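Lin2891 protein (Listeria innocua, PDB 3DB0) probably binds a flavin cofactor and acts as a pyridoxamine 5'-phosphate oxidase-like oxidoreductase, its substrate not established. Local coordinates at residues Leu42-Thr55 with Pro111-Ile123. Sequence-based numbering, arbitrary orientation. Where two conformers were deposited one is given.
Sequences LTLYTPSGKELPKT and PSFVVIKIVPEQI
Leu44, Thr46 and Ser48 each trade two backbone hydrogen bonds with Ile118, Ile116 and Val114, respectively, a worked example of how antiparallel pairing satisfies buried peptide groups. Ile118 N to Leu44 O is the shortest of the seven bonds between the segments, at 2.7 Å, and nearly straight (169° at the hydrogen). At the Ser48–Val114 pair both donors stand well above the acceptor carbonyl planes. The seventh bond, Lys50 N to Ser112 O (2.9 Å), carries the pairing past the end of strand 43-49. Between these pairs the alpha carbons contribute: Tyr45 CA lies 3.1 Å from Ile116 O, already the acceptor for Thr46 N.

On the face bearing Thr46, Ser48, Val114 and Ile116, the threonine and serine hydroxyls have partners too. Ser48 turns OG away from its own N (chi1 -171°) and toward the first turn of the helix, where it donates to Thr55 OG1 at 2.6 Å; Thr55 OG1 in turn donates to Gly49 O. That carbonyl also accepts Leu52 N from the opposite face of its plane, within the type I turn Gly49–Leu52, so the relay ties the start of helix 53-60 to the strand. Thr46 OG1 bonds instead to Thr36 O on strand 29-40; Thr46 CG2 lies 3.7 Å from Ile116 CB. The ammonium of Lys54 bonds Asp103 O of the second subunit and, weakly, Pro47 O.

On the face of Tyr45, Pro47, Phe113, Val115 and Lys117, the tyrosine ring runs beside the lysine, Tyr45 CE1 to Lys117 CG 3.7 Å, and Pro47 CB meets Phe113 CE1 at 3.6 Å. Helix 90-100 covers this side, while Trp104 of the second subunit packs edge-to-face with Phe113. Strands 43-49 and 113-126 are adjacent staves of the closed antiparallel barrel characteristic of the FMN-binding split-barrel fold.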
loop_
_atom_site.group_PDB
_atom_site.type_symbol
_atom_site.label_atom_id
_atom_site.label_comp_id
_atom_site.label_asym_id
_atom_site.label_seq_id
_atom_site.Cartn_x
_atom_site.Cartn_y
_atom_site.Cartn_z
ATOM N N LEU B 42 7.788 8.798 15.758
ATOM C CA LEU B 42 8.510 9.411 14.638
ATOM C C LEU B 42 9.748 8.597 14.225
ATOM O O LEU B 42 10.479 8.977 13.286
ATOM C CB LEU B 42 8.881 10.862 14.927
ATOM C CG LEU B 42 7.751 11.840 15.280
ATOM C CD1 LEU B 42 8.357 13.217 15.318
ATOM C CD2 LEU B 42 6.583 11.779 14.319
ATOM N N THR B 43 9.957 7.461 14.882
ATOM C CA THR B 43 11.043 6.533 14.460
ATOM C C THR B 43 10.588 5.627 13.295
ATOM O O THR B 43 9.527 5.014 13.331
ATOM C CB THR B 43 11.607 5.712 15.629
ATOM O OG1 THR B 43 12.257 6.600 16.550
ATOM C CG2 THR B 43 12.653 4.688 15.161
ATOM N N LEU B 44 11.402 5.570 12.249
ATOM C CA LEU B 44 11.100 4.743 11.096
ATOM C C LEU B 44 11.958 3.471 11.074
ATOM O O LEU B 44 13.079 3.416 11.631
ATOM C CB LEU B 44 11.316 5.505 9.804
ATOM C CG LEU B 44 10.490 6.756 9.483
ATOM C CD1 LEU B 44 10.794 7.184 8.066
ATOM C CD2 LEU B 44 9.025 6.592 9.606
ATOM N N TYR B 45 11.377 2.430 10.499
ATOM C CA TYR B 45 12.029 1.121 10.380
ATOM C C TYR B 45 11.762 0.638 8.970
ATOM O O TYR B 45 10.681 0.820 8.407
ATOM C CB TYR B 45 11.490 0.094 11.391
ATOM C CG TYR B 45 11.733 0.429 12.853
ATOM C CD1 TYR B 45 12.969 0.193 13.452
ATOM C CD2 TYR B 45 10.721 0.898 13.642
ATOM C CE1 TYR B 45 13.195 0.485 14.797
ATOM C CE2 TYR B 45 10.925 1.185 14.985
ATOM C CZ TYR B 45 12.164 0.983 15.552
ATOM O OH TYR B 45 12.377 1.306 16.852
ATOM N N THR B 46 12.798 0.138 8.326
ATOM C CA THR B 46 12.600 -0.438 7.026
ATOM C C THR B 46 13.423 -1.769 6.956
ATOM O O THR B 46 14.607 -1.822 7.398
ATOM C CB THR B 46 12.954 0.591 5.899
ATOM O OG1 THR B 46 12.561 0.065 4.644
ATOM C CG2 THR B 46 14.437 0.898 5.875
ATOM N N PRO B 47 12.811 -2.824 6.376
ATOM C CA PRO B 47 13.446 -4.136 6.231
ATOM C C PRO B 47 14.564 -4.167 5.244
ATOM O O PRO B 47 14.600 -3.403 4.280
ATOM C CB PRO B 47 12.291 -5.070 5.803
ATOM C CG PRO B 47 11.226 -4.179 5.326
ATOM C CD PRO B 47 11.460 -2.786 5.798
ATOM N N SER B 48 15.525 -5.043 5.504
ATOM C CA SER B 48 16.630 -5.197 4.558
ATOM C C SER B 48 17.290 -6.562 4.739
ATOM O O SER B 48 16.857 -7.350 5.573
ATOM C CB SER B 48 17.604 -4.046 4.727
ATOM O OG SER B 48 18.578 -4.051 3.708
ATOM N N GLY B 49 18.292 -6.864 3.925
ATOM C CA GLY B 49 19.058 -8.097 4.038
ATOM C C GLY B 49 20.475 -7.716 4.415
ATOM O O GLY B 49 20.946 -6.638 4.057
ATOM N N LYS B 50 21.158 -8.599 5.134
ATOM C CA LYS B 50 22.528 -8.336 5.604
ATOM C C LYS B 50 23.497 -7.981 4.507
ATOM O O LYS B 50 24.467 -7.224 4.719
ATOM C CB LYS B 50 23.154 -9.556 6.290
ATOM C CG LYS B 50 22.700 -9.837 7.680
ATOM C CD LYS B 50 23.354 -11.096 8.208
ATOM C CE LYS B 50 22.581 -11.572 9.412
ATOM N NZ LYS B 50 23.123 -12.846 9.921
ATOM N N GLU B 51 23.288 -8.605 3.359
ATOM C CA GLU B 51 24.164 -8.419 2.204
ATOM C C GLU B 51 23.683 -7.440 1.158
ATOM O O GLU B 51 24.335 -7.294 0.144
ATOM C CB GLU B 51 24.458 -9.758 1.507
ATOM C CG GLU B 51 25.563 -10.590 2.167
ATOM C CD GLU B 51 25.303 -10.960 3.647
ATOM O OE1 GLU B 51 24.317 -11.671 3.931
ATOM O OE2 GLU B 51 26.130 -10.575 4.504
ATOM N N LEU B 52 22.551 -6.785 1.374
ATOM C CA LEU B 52 22.055 -5.846 0.370
ATOM C C LEU B 52 22.869 -4.576 0.368
ATOM O O LEU B 52 23.369 -4.200 1.388
ATOM C CB LEU B 52 20.610 -5.517 0.617
ATOM C CG LEU B 52 19.677 -6.722 0.361
ATOM C CD1 LEU B 52 18.222 -6.301 0.327
ATOM C CD2 LEU B 52 20.067 -7.376 -0.935
ATOM N N PRO B 53 23.031 -3.946 -0.792
ATOM C CA PRO B 53 23.742 -2.687 -0.906
ATOM C C PRO B 53 23.209 -1.598 0.054
ATOM O O PRO B 53 24.012 -0.911 0.644
ATOM C CB PRO B 53 23.524 -2.284 -2.367
ATOM C CG PRO B 53 23.384 -3.592 -3.092
ATOM C CD PRO B 53 22.786 -4.569 -2.113
ATOM N N LYS B 54 21.902 -1.458 0.232
ATOM C CA LYS B 54 21.403 -0.383 1.095
ATOM C C LYS B 54 21.831 -0.582 2.536
ATOM O O LYS B 54 22.095 0.368 3.244
ATOM C CB LYS B 54 19.898 -0.180 1.001
ATOM C CG LYS B 54 19.058 -1.331 1.504
ATOM C CD LYS B 54 17.579 -1.009 1.370
ATOM C CE LYS B 54 16.747 -2.174 1.847
ATOM N NZ LYS B 54 15.374 -2.211 1.267
ATOM N N THR B 55 21.978 -1.836 2.955
ATOM C CA THR B 55 22.463 -2.129 4.278
ATOM C C THR B 55 23.916 -1.719 4.454
ATOM O O THR B 55 24.279 -1.154 5.481
ATOM C CB THR B 55 22.381 -3.636 4.584
ATOM O OG1 THR B 55 21.012 -4.038 4.488
ATOM C CG2 THR B 55 22.972 -3.939 5.974
ATOM N N PRO B 111 17.708 -15.733 8.542
ATOM C CA PRO B 111 18.966 -15.292 9.156
ATOM C C PRO B 111 19.555 -14.040 8.499
ATOM O O PRO B 111 20.308 -13.300 9.108
ATOM C CB PRO B 111 19.882 -16.499 8.950
ATOM C CG PRO B 111 19.428 -17.099 7.671
ATOM C CD PRO B 111 17.906 -16.875 7.630
ATOM N N SER B 112 19.161 -13.782 7.276
ATOM C CA SER B 112 19.737 -12.675 6.562
ATOM C C SER B 112 18.896 -11.413 6.772
ATOM O O SER B 112 19.280 -10.369 6.358
ATOM C CB SER B 112 19.857 -12.998 5.084
ATOM O OG SER B 112 18.591 -12.958 4.468
ATOM N N PHE B 113 17.783 -11.538 7.488
ATOM C CA PHE B 113 16.871 -10.422 7.746
ATOM C C PHE B 113 17.472 -9.397 8.730
ATOM O O PHE B 113 18.043 -9.714 9.766
ATOM C CB PHE B 113 15.511 -10.899 8.234
ATOM C CG PHE B 113 14.484 -9.787 8.364
ATOM C CD1 PHE B 113 13.899 -9.257 7.255
ATOM C CD2 PHE B 113 14.096 -9.318 9.594
ATOM C CE1 PHE B 113 12.944 -8.253 7.364
ATOM C CE2 PHE B 113 13.147 -8.357 9.725
ATOM C CZ PHE B 113 12.552 -7.815 8.612
ATOM N N VAL B 114 17.338 -8.138 8.359
ATOM C CA VAL B 114 17.823 -7.062 9.194
ATOM C C VAL B 114 16.830 -5.937 9.089
ATOM O O VAL B 114 15.970 -5.916 8.199
ATOM C CB VAL B 114 19.219 -6.578 8.780
ATOM C CG1 VAL B 114 20.214 -7.718 8.884
ATOM C CG2 VAL B 114 19.183 -5.964 7.376
ATOM N N VAL B 115 16.939 -5.027 10.045
ATOM C CA VAL B 115 16.066 -3.885 10.107
ATOM C C VAL B 115 16.913 -2.614 10.206
ATOM O O VAL B 115 17.845 -2.543 11.020
ATOM C CB VAL B 115 15.063 -3.996 11.287
ATOM C CG1 VAL B 115 14.239 -2.644 11.507
ATOM C CG2 VAL B 115 14.123 -5.250 11.114
ATOM N N ILE B 116 16.623 -1.690 9.295
ATOM C CA ILE B 116 17.177 -0.355 9.296
ATOM C C ILE B 116 16.270 0.557 10.091
ATOM O O ILE B 116 15.084 0.780 9.775
ATOM C CB ILE B 116 17.424 0.199 7.889
ATOM C CG1 ILE B 116 18.362 -0.762 7.151
ATOM C CG2 ILE B 116 18.027 1.641 7.995
ATOM C CD1 ILE B 116 18.473 -0.585 5.622
ATOM N N LYS B 117 16.860 1.078 11.164
ATOM C CA LYS B 117 16.185 2.006 12.065
ATOM C C LYS B 117 16.575 3.378 11.637
ATOM O O LYS B 117 17.753 3.638 11.380
ATOM C CB LYS B 117 16.638 1.789 13.511
ATOM C CG LYS B 117 16.030 2.778 14.531
ATOM C CD LYS B 117 16.754 2.711 15.911
ATOM C CE LYS B 117 15.950 3.433 16.925
ATOM N NZ LYS B 117 16.562 3.424 18.297
ATOM N N ILE B 118 15.599 4.262 11.518
ATOM C CA ILE B 118 15.913 5.645 11.162
ATOM C C ILE B 118 15.402 6.594 12.218
ATOM O O ILE B 118 14.179 6.726 12.436
ATOM C CB ILE B 118 15.367 6.039 9.769
ATOM C CG1 ILE B 118 15.965 5.118 8.695
ATOM C CG2 ILE B 118 15.622 7.528 9.484
ATOM C CD1 ILE B 118 15.152 5.011 7.467
ATOM N N VAL B 119 16.357 7.296 12.830
ATOM C CA VAL B 119 16.085 8.314 13.845
ATOM C C VAL B 119 16.066 9.693 13.186
ATOM O O VAL B 119 17.064 10.189 12.692
ATOM C CB VAL B 119 17.100 8.236 15.066
ATOM C CG1 VAL B 119 16.887 9.395 16.074
ATOM C CG2 VAL B 119 16.952 6.914 15.765
ATOM N N PRO B 120 14.910 10.344 13.154
ATOM C CA PRO B 120 14.856 11.641 12.475
ATOM C C PRO B 120 15.574 12.759 13.181
ATOM O O PRO B 120 15.502 12.847 14.390
ATOM C CB PRO B 120 13.359 11.968 12.508
ATOM C CG PRO B 120 12.683 10.641 12.712
ATOM C CD PRO B 120 13.583 9.947 13.648
ATOM N N GLU B 121 16.236 13.628 12.423
ATOM C CA GLU B 121 16.952 14.760 13.017
ATOM C C GLU B 121 16.204 16.031 12.647
ATOM O O GLU B 121 16.138 17.012 13.403
ATOM C CB GLU B 121 18.424 14.799 12.553
ATOM C CG GLU B 121 19.223 13.602 13.042
ATOM C CD GLU B 121 19.351 13.575 14.583
ATOM O OE1 GLU B 121 19.243 14.648 15.222
ATOM O OE2 GLU B 121 19.605 12.491 15.130
ATOM N N GLN B 122 15.598 15.978 11.482
ATOM C CA GLN B 122 14.796 17.076 10.942
ATOM C C GLN B 122 13.652 16.520 10.139
ATOM O O GLN B 122 13.852 15.618 9.328
ATOM C CB GLN B 122 15.693 17.905 10.053
ATOM C CG GLN B 122 16.791 18.553 10.890
ATOM C CD GLN B 122 18.226 18.416 10.342
ATOM O OE1 GLN B 122 18.487 17.718 9.334
ATOM N NE2 GLN B 122 19.179 19.041 11.061
ATOM N N ILE B 123 12.456 17.066 10.350
ATOM C CA ILE B 123 11.282 16.698 9.562
ATOM C C ILE B 123 10.588 17.912 9.086
ATOM O O ILE B 123 10.216 18.739 9.903
ATOM C CB ILE B 123 10.245 15.874 10.337
ATOM C CG1 ILE B 123 10.902 14.687 11.067
ATOM C CG2 ILE B 123 9.203 15.414 9.373
ATOM C CD1 ILE B 123 9.953 13.810 11.798
#